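PDB 6S9V: sucrose 6(F)-phosphate phosphorylase from Thermoanaerobacterium thermosaccharolyticum DSM 571, which belongs to the alpha-amylase family of carbohydrate-active enzymes, built around a closed barrel of eight parallel strands. Local coordinates for residues D129-D134 with K218-S223; K144-R149 with V213-K218. All blocks are in the same frame, centred on the assembly; numbering follows the deposited sequence.

Overall arrangement
From the N terminus, the chain builds the first three barrel strands, the third being 92-97, then leaves on a long excursion. Residues 129-134 follow helix 107-115. Further on, just after the short helix 139-142, come residues 144-149. The chain returns through helix 187-202 and barrel strand 207-210 into the loop before helix 230-244; that loop supplies both second segments. Contact 2 (144-149 with 213-218) thus closes a loop wholly within the longer one closed by contact 1 (129-134 with 218-223). Lys218 belongs to both. Their centres are about 12 Å apart, and they meet directly through a probable hydrogen bond from Phe146 N to Ser223 O; together they tie the excursion to the loop after the fourth barrel strand.

Contact 1 (D129-D134 with K218-S223); sequences DKLWKD and KKIGTS
Lys218 touches Leu131 with the base of its side chain: its CB lies 4.0 Å from Leu131 CD2. The chain then bends at chi2 (68°) and carries the amine away to Tyr215 O and Asp181, so a long lysine can serve as an apolar wall here and still place its charge elsewhere. Lys219 points away from 129-134, and its amine forms a salt bridge with Glu230, while its carbonyl opens a type II turn and accepts from both Thr222 N and Thr222 OG1, the latter in the carbonyl plane on a lone pair. Ile220 meets both Leu131 and Trp132. With CG1 beside the backbone N (chi1 -64°), Ile220 CD1 reaches across to lie 3.2 Å above the plane of the Trp132 ring, near its rim, and comes within 3.4 Å of Trp132 CZ2. Leu131 CB packs 4.0 Å from Ile220 CD1, and Leu131 O approaches Ile220 CG1. Gly221 takes the third place of the turn, where positive phi (94°) favours a residue lacking CB. No hydrogen bond crosses between 129-134 and 218-223, and Trp132 NE1 is satisfied by Asp141; the contact therefore depends on apolar fit, with a branched isoleucine against a broad indole.

Contact 2 (K144-R149 with V213-K218); sequences KMFLRR and VGYVIK. With SO4 (sulfate ion), chain D.
Arg148 and Phe146 close on Tyr215 where two excursions from the beta/alpha barrel meet: the long one between the third and fourth barrel strands, where this family carries its domain B, and the loop from strand 207-210 to helix 230-244. Beyond CB, Arg148 folds back at chi2 and chi3 (-55° and -63°), a curl that lays its methylenes against the phenol. Arg148 CG sits 3.7 Å from Tyr215 CE1. Arg148 CD is closer, 3.2 Å from Tyr215 OH, and lies over the rim of one face of the Phe146 ring. Tyr215 OH also approaches that ring obliquely, 3.1 Å from Phe146 CE2. The flexible aliphatic part of arginine thus fills the corner between two aromatics, while Phe146 CZ sits 3.7 Å above the guanidinium plane. Arg148 NE donates to O2 of a sulfate ion, probably from the crystallisation liquor, over 3.0 Å; Arg148 NH2 donates to sulfate O2 over 2.9 Å, and O2 lies at the guanidinium edge, in plane. NH1 turns back to Leu147 O in a fairly straight bond (162°), helping to fix the group's rotation. His358 also binds the sulfate, and the rings of Phe171 and Phe225 meet Tyr215 edge-to-face, probably steadying the phenol. Tyrosine suits this spot because its ring packs while its end stays polar: Tyr215 OH donates to sulfate O1 over 2.8 Å, with O1 at the ring edge, in plane.

Contact 1 (D129-D134 with K218-S223)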
loop_
_atom_site.group_PDB
_atom_site.type_symbol
_atom_site.label_atom_id
_atom_site.label_comp_id
_atom_site.label_asym_id
_atom_site.label_seq_id
_atom_site.Cartn_x
_atom_site.Cartn_y
_atom_site.Cartn_z
ATOM N N ASP A 129 9.593 -30.518 2.024
ATOM C CA ASP A 129 8.890 -31.796 2.041
ATOM C C ASP A 129 7.374 -31.623 2.046
ATOM O O ASP A 129 6.652 -32.586 1.772
ATOM C CB ASP A 129 9.323 -32.637 3.244
ATOM C CG ASP A 129 9.077 -31.946 4.568
ATOM O OD1 ASP A 129 8.697 -30.757 4.576
ATOM O OD2 ASP A 129 9.257 -32.608 5.613
ATOM N N LYS A 130 6.875 -30.432 2.378
ATOM C CA LYS A 130 5.446 -30.156 2.285
ATOM C C LYS A 130 4.978 -29.943 0.851
ATOM O O LYS A 130 3.768 -29.978 0.600
ATOM C CB LYS A 130 5.085 -28.931 3.133
ATOM C CG LYS A 130 5.257 -29.143 4.637
ATOM C CD LYS A 130 4.934 -27.876 5.420
ATOM C CE LYS A 130 4.855 -28.128 6.920
ATOM N NZ LYS A 130 4.572 -26.872 7.703
ATOM N N LEU A 131 5.901 -29.737 -0.091
ATOM C CA LEU A 131 5.564 -29.529 -1.496
ATOM C C LEU A 131 5.985 -30.683 -2.390
ATOM O O LEU A 131 5.338 -30.924 -3.409
ATOM C CB LEU A 131 6.213 -28.240 -2.005
ATOM C CG LEU A 131 5.678 -26.973 -1.327
ATOM C CD1 LEU A 131 6.570 -25.778 -1.644
ATOM C CD2 LEU A 131 4.234 -26.702 -1.737
ATOM N N TRP A 132 7.062 -31.383 -2.043
ATOM C CA TRP A 132 7.584 -32.495 -2.827
ATOM C C TRP A 132 7.838 -33.642 -1.860
ATOM O O TRP A 132 8.314 -33.423 -0.742
ATOM C CB TRP A 132 8.859 -32.102 -3.571
ATOM C CG TRP A 132 8.613 -31.107 -4.666
ATOM C CD1 TRP A 132 7.962 -31.328 -5.847
ATOM C CD2 TRP A 132 8.987 -29.722 -4.666
ATOM N NE1 TRP A 132 7.922 -30.170 -6.587
ATOM C CE2 TRP A 132 8.544 -29.170 -5.884
ATOM C CE3 TRP A 132 9.661 -28.901 -3.758
ATOM C CZ2 TRP A 132 8.753 -27.838 -6.217
ATOM C CZ3 TRP A 132 9.865 -27.579 -4.086
ATOM C CH2 TRP A 132 9.412 -27.058 -5.306
ATOM N N LYS A 133 7.542 -34.868 -2.303
ATOM C CA LYS A 133 7.648 -36.026 -1.420
ATOM C C LYS A 133 8.998 -36.093 -0.715
ATOM O O LYS A 133 9.062 -36.353 0.493
ATOM C CB LYS A 133 7.405 -37.323 -2.197
ATOM C CG LYS A 133 7.582 -38.571 -1.330
ATOM C CD LYS A 133 7.333 -39.863 -2.088
ATOM C CE LYS A 133 7.300 -41.052 -1.131
ATOM N NZ LYS A 133 8.608 -41.322 -0.477
ATOM N N ASP A 134 10.086 -35.870 -1.448
ATOM C CA ASP A 134 11.429 -36.003 -0.900
ATOM C C ASP A 134 12.091 -34.671 -0.572
ATOM O O ASP A 134 13.299 -34.641 -0.321
ATOM C CB ASP A 134 12.306 -36.788 -1.880
ATOM C CG ASP A 134 12.236 -36.238 -3.293
ATOM O OD1 ASP A 134 11.540 -35.219 -3.503
ATOM O OD2 ASP A 134 12.876 -36.825 -4.190
ATOM N N LYS A 218 0.787 -21.877 -1.529
ATOM C CA LYS A 218 1.705 -22.550 -2.437
ATOM C C LYS A 218 1.055 -23.848 -2.892
ATOM O O LYS A 218 0.547 -24.614 -2.067
ATOM C CB LYS A 218 3.046 -22.839 -1.769
ATOM C CG LYS A 218 3.955 -21.618 -1.606
ATOM C CD LYS A 218 3.386 -20.630 -0.602
ATOM C CE LYS A 218 4.423 -19.602 -0.212
ATOM N NZ LYS A 218 3.863 -18.549 0.662
ATOM N N LYS A 219 1.051 -24.080 -4.199
ATOM C CA LYS A 219 0.520 -25.327 -4.741
ATOM C C LYS A 219 1.334 -25.694 -5.969
ATOM O O LYS A 219 1.386 -24.915 -6.928
ATOM C CB LYS A 219 -0.964 -25.191 -5.098
ATOM C CG LYS A 219 -1.618 -26.485 -5.583
ATOM C CD LYS A 219 -3.037 -26.243 -6.089
ATOM C CE LYS A 219 -4.051 -26.236 -4.953
ATOM N NZ LYS A 219 -5.453 -26.377 -5.443
ATOM N N ILE A 220 1.945 -26.880 -5.951
ATOM C CA ILE A 220 2.746 -27.315 -7.087
ATOM C C ILE A 220 1.851 -27.416 -8.312
ATOM O O ILE A 220 0.719 -27.913 -8.243
ATOM C CB ILE A 220 3.435 -28.656 -6.793
ATOM C CG1 ILE A 220 4.425 -28.512 -5.634
ATOM C CG2 ILE A 220 4.152 -29.173 -8.035
ATOM C CD1 ILE A 220 5.431 -27.394 -5.808
ATOM N N GLY A 221 2.360 -26.949 -9.447
ATOM C CA GLY A 221 1.597 -26.907 -10.672
ATOM C C GLY A 221 0.903 -25.592 -10.941
ATOM O O GLY A 221 0.415 -25.386 -12.063
ATOM N N THR A 222 0.856 -24.690 -9.964
ATOM C CA THR A 222 0.266 -23.372 -10.131
ATOM C C THR A 222 1.360 -22.313 -10.080
ATOM O O THR A 222 2.526 -22.601 -9.779
ATOM C CB THR A 222 -0.771 -23.077 -9.040
ATOM O OG1 THR A 222 -0.097 -22.739 -7.818
ATOM C CG2 THR A 222 -1.663 -24.271 -8.788
ATOM N N SER A 223 0.960 -21.065 -10.342
ATOM C CA SER A 223 1.875 -19.937 -10.210
ATOM C C SER A 223 2.239 -19.659 -8.762
ATOM O O SER A 223 3.204 -18.933 -8.502
ATOM C CB SER A 223 1.250 -18.675 -10.810
ATOM O OG SER A 223 0.110 -18.292 -10.064
#

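Contact 2 (K144-R149 with V213-K218)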
loop_
_atom_site.group_PDB
_atom_site.type_symbol
_atom_site.label_atom_id
_atom_site.label_comp_id
_atom_site.label_asym_id
_atom_site.label_seq_id
_atom_site.Cartn_x
_atom_site.Cartn_y
_atom_site.Cartn_z
ATOM N N LYS A 144 6.953 -22.819 -13.367
ATOM C CA LYS A 144 5.561 -22.395 -13.454
ATOM C C LYS A 144 5.207 -21.308 -12.446
ATOM O O LYS A 144 4.095 -20.766 -12.499
ATOM C CB LYS A 144 4.623 -23.586 -13.241
ATOM C CG LYS A 144 4.761 -24.700 -14.269
ATOM C CD LYS A 144 3.794 -25.836 -13.963
ATOM C CE LYS A 144 3.965 -27.005 -14.925
ATOM N NZ LYS A 144 3.040 -28.124 -14.591
ATOM N N MET A 145 6.111 -20.974 -11.536
ATOM C CA MET A 145 5.771 -20.094 -10.432
ATOM C C MET A 145 6.066 -18.642 -10.770
ATOM O O MET A 145 6.962 -18.330 -11.557
ATOM C CB MET A 145 6.543 -20.495 -9.176
ATOM C CG MET A 145 6.221 -21.891 -8.688
ATOM S SD MET A 145 7.210 -22.363 -7.261
ATOM C CE MET A 145 6.657 -24.058 -7.066
ATOM N N PHE A 146 5.296 -17.752 -10.149
ATOM C CA PHE A 146 5.537 -16.312 -10.202
ATOM C C PHE A 146 6.626 -15.994 -9.189
ATOM O O PHE A 146 6.358 -15.775 -8.007
ATOM C CB PHE A 146 4.237 -15.554 -9.940
ATOM C CG PHE A 146 4.377 -14.052 -9.962
ATOM C CD1 PHE A 146 5.051 -13.405 -10.986
ATOM C CD2 PHE A 146 3.754 -13.284 -8.992
ATOM C CE1 PHE A 146 5.160 -12.021 -10.999
ATOM C CE2 PHE A 146 3.845 -11.899 -9.009
ATOM C CZ PHE A 146 4.545 -11.268 -10.013
ATOM N N LEU A 147 7.864 -15.937 -9.668
ATOM C CA LEU A 147 9.022 -15.797 -8.804
ATOM C C LEU A 147 9.290 -14.326 -8.530
ATOM O O LEU A 147 9.161 -13.482 -9.418
ATOM C CB LEU A 147 10.248 -16.436 -9.457
ATOM C CG LEU A 147 10.173 -17.944 -9.687
ATOM C CD1 LEU A 147 11.440 -18.449 -10.356
ATOM C CD2 LEU A 147 9.933 -18.673 -8.368
ATOM N N ARG A 148 9.644 -14.026 -7.281
ATOM C CA ARG A 148 10.025 -12.684 -6.867
ATOM C C ARG A 148 11.491 -12.611 -6.470
ATOM O O ARG A 148 11.941 -11.572 -5.974
ATOM C CB ARG A 148 9.143 -12.221 -5.706
ATOM C CG ARG A 148 7.669 -12.544 -5.882
ATOM C CD ARG A 148 7.087 -12.000 -7.182
ATOM N NE ARG A 148 7.129 -10.541 -7.241
ATOM C CZ ARG A 148 7.766 -9.833 -8.172
ATOM N NH1 ARG A 148 8.425 -10.433 -9.158
ATOM N NH2 ARG A 148 7.731 -8.508 -8.123
ATOM N N ARG A 149 12.218 -13.714 -6.619
ATOM C CA ARG A 149 13.668 -13.770 -6.491
ATOM C C ARG A 149 14.110 -14.997 -7.279
ATOM O O ARG A 149 13.283 -15.787 -7.740
ATOM C CB ARG A 149 14.112 -13.824 -5.028
ATOM C CG ARG A 149 13.861 -15.145 -4.349
ATOM C CD ARG A 149 13.791 -15.003 -2.827
ATOM N NE ARG A 149 15.095 -14.841 -2.194
ATOM C CZ ARG A 149 15.917 -15.839 -1.879
ATOM N NH1 ARG A 149 15.597 -17.095 -2.154
ATOM N NH2 ARG A 149 17.067 -15.576 -1.279
ATOM N N VAL A 213 -0.496 -10.766 0.620
ATOM C CA VAL A 213 -1.445 -11.838 0.909
ATOM C C VAL A 213 -1.598 -12.767 -0.290
ATOM O O VAL A 213 -1.859 -13.968 -0.127
ATOM C CB VAL A 213 -2.799 -11.244 1.352
ATOM C CG1 VAL A 213 -3.479 -10.510 0.206
ATOM C CG2 VAL A 213 -3.702 -12.348 1.917
ATOM N N GLY A 214 -1.384 -12.260 -1.503
ATOM C CA GLY A 214 -1.537 -13.103 -2.674
ATOM C C GLY A 214 -0.593 -14.286 -2.718
ATOM O O GLY A 214 -0.830 -15.228 -3.484
ATOM N N TYR A 215 0.464 -14.274 -1.904
ATOM C CA TYR A 215 1.491 -15.305 -1.960
ATOM C C TYR A 215 1.305 -16.428 -0.947
ATOM O O TYR A 215 2.097 -17.376 -0.954
ATOM C CB TYR A 215 2.868 -14.670 -1.754
ATOM C CG TYR A 215 3.245 -13.746 -2.873
ATOM C CD1 TYR A 215 3.860 -14.232 -4.013
ATOM C CD2 TYR A 215 2.947 -12.391 -2.810
ATOM C CE1 TYR A 215 4.201 -13.400 -5.047
ATOM C CE2 TYR A 215 3.277 -11.543 -3.853
ATOM C CZ TYR A 215 3.911 -12.058 -4.966
ATOM O OH TYR A 215 4.248 -11.239 -6.019
ATOM N N VAL A 216 0.277 -16.372 -0.094
ATOM C CA VAL A 216 0.259 -17.277 1.048
ATOM C C VAL A 216 -0.028 -18.728 0.665
ATOM O O VAL A 216 0.368 -19.637 1.404
ATOM C CB VAL A 216 -0.752 -16.835 2.131
ATOM C CG1 VAL A 216 -0.351 -15.478 2.699
ATOM C CG2 VAL A 216 -2.199 -16.832 1.608
ATOM N N ILE A 217 -0.678 -18.991 -0.468
ATOM C CA ILE A 217 -0.980 -20.361 -0.877
ATOM C C ILE A 217 0.063 -20.825 -1.886
ATOM O O ILE A 217 0.197 -20.249 -2.976
ATOM C CB ILE A 217 -2.395 -20.490 -1.468
ATOM C CG1 ILE A 217 -3.457 -20.034 -0.462
ATOM C CG2 ILE A 217 -2.657 -21.938 -1.913
ATOM C CD1 ILE A 217 -3.431 -20.774 0.875
ATOM N N LYS A 218 0.787 -21.877 -1.529
ATOM C CA LYS A 218 1.705 -22.550 -2.437
ATOM C C LYS A 218 1.055 -23.848 -2.892
ATOM O O LYS A 218 0.547 -24.614 -2.067
ATOM C CB LYS A 218 3.046 -22.839 -1.769
ATOM C CG LYS A 218 3.955 -21.618 -1.606
ATOM C CD LYS A 218 3.386 -20.630 -0.602
ATOM C CE LYS A 218 4.423 -19.602 -0.212
ATOM N NZ LYS A 218 3.863 -18.549 0.662
HETATM S S SO4 D . 4.813 -7.639 -5.274
HETATM O O1 SO4 D . 3.705 -8.517 -5.672
HETATM O O2 SO4 D . 6.088 -8.165 -5.751
HETATM O O3 SO4 D . 4.578 -6.319 -5.844
HETATM O O4 SO4 D . 4.880 -7.551 -3.820
#